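Local structure of V-type ATPase 116 kDa subunit (Meiothermus ruber, 3RRK) at residues A[39-44]-A[287-292]; A[47-52]-A[278-283]. The protein is the cytoplasmic N-terminal domain of subunit I, the homolog of subunit a, and probably contributes to rotary proton transport and ATPase binding in a V-type ATPase. All blocks are in the same frame, centred on the assembly; numbering follows the deposited sequence.

Contact 1 (A[39-44]-A[287-292]); sequences VHIDPL and AALMGW
Val39 and Trp292 pair through both of their backbone groups: Val39 N donates to Trp292 O (3.0 Å), and Trp292 N returns a bond to Val39 O. Asp42 and Met290 form the second hydrogen-bonded pair, Asp42 N donating to Met290 O. The return bond, Met290 N to Asp42 O at 2.8 Å, is noticeably bent (137° at the hydrogen). A further, nearly straight bond runs from Leu44 N to Ala288 O at 2.7 Å.

Between the two pairs, segment 39-44 spends one residue more than its partner: His40 and Ile41 both lie beside Gly291, a beta bulge where the chain turns a corner at His40. Strand 41-44 is an outermost strand of the four-stranded antiparallel sheet, whose order (41-44, 287-293, 15-21, 310-313) and beta-alpha-beta-beta-alpha-beta succession are those of a ferredoxin-like fold. The long helices and the distant second lobe are inserted between the two strands that meet here.

Apolar contacts form on both faces. On one, Ile41 CG2 lies 4.1 Å from Leu289 CD2, and both residues pack under Leu30 and Leu33 of helix 26-36. On the other, Leu44 slants over the base of Met290, its CD1 touching Met290 CB at 3.5 Å. Met290 CG stands opposite the backbone N (chi1 -166°), and bends further out bring CE back toward His40 O. Along the same face, the Val39 and Trp292 side chains cross at about a right angle, Val39 CG2 resting 4.1 Å from Trp292 CB, while His40 CB approaches Trp292 CD1 obliquely at 4.0 Å.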
loop_
_atom_site.group_PDB
_atom_site.type_symbol
_atom_site.label_atom_id
_atom_site.label_comp_id
_atom_site.label_asym_id
_atom_site.label_seq_id
_atom_site.Cartn_x
_atom_site.Cartn_y
_atom_site.Cartn_z
ATOM N N VAL A 39 6.833 -42.482 -21.226
ATOM C CA VAL A 39 6.784 -43.947 -21.234
ATOM C C VAL A 39 6.722 -44.542 -19.827
ATOM O O VAL A 39 7.051 -43.878 -18.842
ATOM C CB VAL A 39 7.981 -44.577 -21.988
ATOM C CG1 VAL A 39 8.056 -44.052 -23.412
ATOM C CG2 VAL A 39 9.285 -44.309 -21.236
ATOM N N HIS A 40 6.313 -45.805 -19.756
ATOM C CA HIS A 40 6.085 -46.479 -18.483
ATOM C C HIS A 40 5.161 -45.666 -17.608
ATOM O O HIS A 40 5.410 -45.471 -16.418
ATOM C CB HIS A 40 7.400 -46.785 -17.785
ATOM C CG HIS A 40 8.207 -47.819 -18.495
ATOM N ND1 HIS A 40 9.125 -47.502 -19.479
ATOM C CD2 HIS A 40 8.200 -49.170 -18.410
ATOM C CE1 HIS A 40 9.667 -48.611 -19.942
ATOM N NE2 HIS A 40 9.123 -49.640 -19.310
ATOM N N ILE A 41 4.082 -45.205 -18.231
ATOM C CA ILE A 41 3.109 -44.353 -17.578
ATOM C C ILE A 41 2.303 -45.159 -16.591
ATOM O O ILE A 41 1.593 -46.079 -16.982
ATOM C CB ILE A 41 2.128 -43.758 -18.589
ATOM C CG1 ILE A 41 2.852 -42.841 -19.573
ATOM C CG2 ILE A 41 1.035 -42.993 -17.873
ATOM C CD1 ILE A 41 1.917 -42.146 -20.520
ATOM N N ASP A 42 2.410 -44.807 -15.312
ATOM C CA ASP A 42 1.664 -45.483 -14.259
ATOM C C ASP A 42 0.880 -44.497 -13.418
ATOM O O ASP A 42 1.429 -43.499 -12.954
ATOM C CB ASP A 42 2.596 -46.287 -13.359
ATOM C CG ASP A 42 2.790 -47.704 -13.847
ATOM O OD1 ASP A 42 3.881 -48.014 -14.374
ATOM O OD2 ASP A 42 1.845 -48.506 -13.715
ATOM N N PRO A 43 -0.418 -44.771 -13.223
ATOM C CA PRO A 43 -1.232 -43.943 -12.332
ATOM C C PRO A 43 -0.740 -44.097 -10.903
ATOM O O PRO A 43 -0.337 -45.197 -10.514
ATOM C CB PRO A 43 -2.630 -44.554 -12.459
ATOM C CG PRO A 43 -2.605 -45.297 -13.738
ATOM C CD PRO A 43 -1.213 -45.831 -13.860
ATOM N N LEU A 44 -0.763 -43.005 -10.142
ATOM C CA LEU A 44 -0.440 -43.055 -8.724
ATOM C C LEU A 44 -1.692 -42.820 -7.873
ATOM O O LEU A 44 -2.644 -42.147 -8.295
ATOM C CB LEU A 44 0.640 -42.032 -8.375
ATOM C CG LEU A 44 2.051 -42.202 -8.945
ATOM C CD1 LEU A 44 2.638 -40.857 -9.328
ATOM C CD2 LEU A 44 2.965 -42.920 -7.964
ATOM N N ALA A 287 -6.347 -36.960 -9.494
ATOM C CA ALA A 287 -5.661 -37.733 -10.519
ATOM C C ALA A 287 -4.168 -37.408 -10.534
ATOM O O ALA A 287 -3.780 -36.238 -10.554
ATOM C CB ALA A 287 -6.285 -37.475 -11.886
ATOM N N ALA A 288 -3.342 -38.454 -10.526
ATOM C CA ALA A 288 -1.888 -38.313 -10.555
ATOM C C ALA A 288 -1.195 -39.448 -11.313
ATOM O O ALA A 288 -1.467 -40.624 -11.077
ATOM C CB ALA A 288 -1.349 -38.234 -9.146
ATOM N N LEU A 289 -0.286 -39.089 -12.212
ATOM C CA LEU A 289 0.449 -40.068 -13.018
ATOM C C LEU A 289 1.972 -39.969 -12.822
ATOM O O LEU A 289 2.503 -38.954 -12.349
ATOM C CB LEU A 289 0.118 -39.907 -14.503
ATOM C CG LEU A 289 -1.240 -40.368 -15.029
ATOM C CD1 LEU A 289 -2.386 -39.756 -14.242
ATOM C CD2 LEU A 289 -1.361 -40.007 -16.496
ATOM N N MET A 290 2.658 -41.041 -13.203
ATOM C CA MET A 290 4.101 -41.151 -13.083
ATOM C C MET A 290 4.596 -41.626 -14.436
ATOM O O MET A 290 3.889 -42.345 -15.138
ATOM C CB MET A 290 4.438 -42.197 -12.022
ATOM C CG MET A 290 5.872 -42.188 -11.552
ATOM S SD MET A 290 6.447 -43.842 -11.137
ATOM C CE MET A 290 6.656 -44.553 -12.775
ATOM N N GLY A 291 5.802 -41.244 -14.819
ATOM C CA GLY A 291 6.298 -41.644 -16.119
ATOM C C GLY A 291 7.765 -41.335 -16.289
ATOM O O GLY A 291 8.355 -40.656 -15.456
ATOM N N TRP A 292 8.355 -41.840 -17.368
ATOM C CA TRP A 292 9.762 -41.599 -17.662
ATOM C C TRP A 292 9.927 -40.909 -19.006
ATOM O O TRP A 292 9.309 -41.297 -20.003
ATOM C CB TRP A 292 10.555 -42.902 -17.595
ATOM C CG TRP A 292 10.577 -43.467 -16.209
ATOM C CD1 TRP A 292 9.638 -44.277 -15.633
ATOM C CD2 TRP A 292 11.576 -43.241 -15.212
ATOM N NE1 TRP A 292 9.997 -44.577 -14.340
ATOM C CE2 TRP A 292 11.184 -43.953 -14.058
ATOM C CE3 TRP A 292 12.769 -42.508 -15.181
ATOM C CZ2 TRP A 292 11.945 -43.954 -12.889
ATOM C CZ3 TRP A 292 13.524 -42.513 -14.022
ATOM C CH2 TRP A 292 13.108 -43.230 -12.891
#

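Contact 2 (A[47-52]-A[278-283]); sequences DELGEY and ADMAAG
Tyr52 meets Ala281 with the root of its side chain, CB to CB at 4.2 Å, while its ring leads away from segment 278-283. Over one face of that ring stands the carboxylate carbon of Glu51, CD, about 4.0 Å above the plane and displaced toward the rim; at the edge, in plane, lies Leu49 CA. The first torsion, chi1 -61°, sets CG opposite the carbonyl carbon and carries the ring toward the sheet, where it touches Lys16 and Ile18.

The methyl of Ala281 fits against the backbone of segment 47-52. Its CB is 3.3 Å from Leu49 O and 3.4 Å from Tyr52 O, so two carbonyl oxygens border one small apolar group. Leu49 O is already engaged inside its own segment, accepting Tyr52 N at 2.7 Å. No hydrogen bond crosses the contact; the backbones meet by packing and a bent CA-H...O contact from Ala281 CA to Leu49 O, with Gly50 coming up beside Ala281 O.

Leu49 supplies the other half of the interface. Its CD1 rests 4.2 Å from Met280 CG and 3.6 Å from Met280 O. Met280 O is itself the acceptor for Gly283 N (3.0 Å), one bond of the Schellman motif that ends the helix; the other runs from Lys284 N to Asp279 O. Gly283 has the positive phi characteristic of the residue that closes such a cap. Leu49 therefore lies against the last turn of the helix where its backbone is being capped.

Segment 47-52 belongs to the connection between strand 41-44 and helix 56-79, and it packs against the C-terminal end of helix 224-281 just before the chain enters strand 287-293. Beneath both, Tyr52 and Met280 converge on strand 15-21, touching Ile18 in common.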
loop_
_atom_site.group_PDB
_atom_site.type_symbol
_atom_site.label_atom_id
_atom_site.label_comp_id
_atom_site.label_asym_id
_atom_site.label_seq_id
_atom_site.Cartn_x
_atom_site.Cartn_y
_atom_site.Cartn_z
ATOM N N ASP A 47 -2.201 -41.384 -1.948
ATOM C CA ASP A 47 -1.422 -41.899 -0.814
ATOM C C ASP A 47 0.088 -41.796 -0.982
ATOM O O ASP A 47 0.797 -41.369 -0.075
ATOM C CB ASP A 47 -1.733 -43.382 -0.580
ATOM C CG ASP A 47 -3.134 -43.617 -0.086
ATOM O OD1 ASP A 47 -3.679 -42.729 0.602
ATOM O OD2 ASP A 47 -3.682 -44.700 -0.379
ATOM N N GLU A 48 0.577 -42.222 -2.140
ATOM C CA GLU A 48 2.005 -42.460 -2.321
ATOM C C GLU A 48 2.771 -41.219 -2.741
ATOM O O GLU A 48 3.904 -41.307 -3.206
ATOM C CB GLU A 48 2.226 -43.596 -3.322
ATOM C CG GLU A 48 1.413 -43.460 -4.599
ATOM C CD GLU A 48 0.981 -44.802 -5.180
ATOM O OE1 GLU A 48 1.044 -45.825 -4.464
ATOM O OE2 GLU A 48 0.575 -44.831 -6.360
ATOM N N LEU A 49 2.144 -40.062 -2.565
ATOM C CA LEU A 49 2.763 -38.783 -2.892
ATOM C C LEU A 49 3.363 -38.135 -1.656
ATOM O O LEU A 49 4.185 -37.229 -1.761
ATOM C CB LEU A 49 1.737 -37.856 -3.531
ATOM C CG LEU A 49 1.135 -38.483 -4.790
ATOM C CD1 LEU A 49 -0.083 -37.713 -5.304
ATOM C CD2 LEU A 49 2.208 -38.615 -5.865
ATOM N N GLY A 50 2.946 -38.610 -0.487
ATOM C CA GLY A 50 3.473 -38.127 0.781
ATOM C C GLY A 50 4.985 -37.994 0.786
ATOM O O GLY A 50 5.529 -37.033 1.315
ATOM N N GLU A 51 5.661 -38.967 0.185
ATOM C CA GLU A 51 7.113 -38.963 0.069
ATOM C C GLU A 51 7.678 -37.704 -0.597
ATOM O O GLU A 51 8.817 -37.324 -0.342
ATOM C CB GLU A 51 7.562 -40.203 -0.699
ATOM C CG GLU A 51 8.872 -40.040 -1.443
ATOM C CD GLU A 51 9.016 -41.046 -2.566
ATOM O OE1 GLU A 51 7.988 -41.626 -2.979
ATOM O OE2 GLU A 51 10.154 -41.257 -3.034
ATOM N N TYR A 52 6.890 -37.055 -1.449
ATOM C CA TYR A 52 7.351 -35.849 -2.137
ATOM C C TYR A 52 7.085 -34.574 -1.319
ATOM O O TYR A 52 6.997 -33.473 -1.859
ATOM C CB TYR A 52 6.734 -35.772 -3.532
ATOM C CG TYR A 52 7.121 -36.957 -4.389
ATOM C CD1 TYR A 52 8.352 -36.999 -5.032
ATOM C CD2 TYR A 52 6.267 -38.047 -4.534
ATOM C CE1 TYR A 52 8.721 -38.086 -5.805
ATOM C CE2 TYR A 52 6.628 -39.140 -5.306
ATOM C CZ TYR A 52 7.859 -39.153 -5.940
ATOM O OH TYR A 52 8.232 -40.235 -6.711
ATOM N N ALA A 278 4.338 -29.311 -3.111
ATOM C CA ALA A 278 3.774 -29.435 -1.765
ATOM C C ALA A 278 2.308 -29.845 -1.793
ATOM O O ALA A 278 1.880 -30.698 -1.009
ATOM C CB ALA A 278 3.953 -28.139 -0.978
ATOM N N ASP A 279 1.545 -29.229 -2.694
ATOM C CA ASP A 279 0.122 -29.524 -2.828
ATOM C C ASP A 279 -0.083 -30.944 -3.336
ATOM O O ASP A 279 -0.888 -31.699 -2.807
ATOM C CB ASP A 279 -0.540 -28.541 -3.788
ATOM C CG ASP A 279 -0.457 -27.108 -3.308
ATOM O OD1 ASP A 279 -0.104 -26.884 -2.123
ATOM O OD2 ASP A 279 -0.756 -26.207 -4.122
ATOM N N MET A 280 0.657 -31.295 -4.374
ATOM C CA MET A 280 0.674 -32.654 -4.873
ATOM C C MET A 280 0.905 -33.646 -3.743
ATOM O O MET A 280 0.103 -34.544 -3.538
ATOM C CB MET A 280 1.762 -32.792 -5.925
ATOM C CG MET A 280 1.925 -34.180 -6.475
ATOM S SD MET A 280 3.229 -34.157 -7.705
ATOM C CE MET A 280 2.535 -32.992 -8.856
ATOM N N ALA A 281 1.996 -33.478 -3.006
ATOM C CA ALA A 281 2.319 -34.365 -1.887
ATOM C C ALA A 281 1.251 -34.347 -0.802
ATOM O O ALA A 281 1.167 -35.270 0.005
ATOM C CB ALA A 281 3.687 -34.006 -1.291
ATOM N N ALA A 282 0.439 -33.295 -0.778
ATOM C CA ALA A 282 -0.611 -33.152 0.228
ATOM C C ALA A 282 -1.912 -33.805 -0.231
ATOM O O ALA A 282 -2.971 -33.574 0.351
ATOM C CB ALA A 282 -0.835 -31.673 0.554
ATOM N N GLY A 283 -1.825 -34.621 -1.277
ATOM C CA GLY A 283 -2.986 -35.267 -1.857
ATOM C C GLY A 283 -4.060 -34.281 -2.272
ATOM O O GLY A 283 -5.251 -34.599 -2.252
#

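How the contacts relate
Both contacts belong to the same lobe, their centres about 14 Å apart, and contact 2 is nested in the chain loop that contact 1 closes. Neither is wholly core: contact 1 includes exposed residues at the sheet's edge, whereas the touching residues of contact 2 are all at least partly covered. Contact 1 joins strand to strand by backbone hydrogen bonds; contact 2 joins a 3-10 turn to a helix end by packing, with no hydrogen bond across it. Leu49 links them, its CD1 lying 4.1 Å from Ala288 CB. Strand 15-21 serves both, as the in-sheet neighbour of 287-292 in contact 1 and as the surface that Tyr52 and Met280 pack on in contact 2.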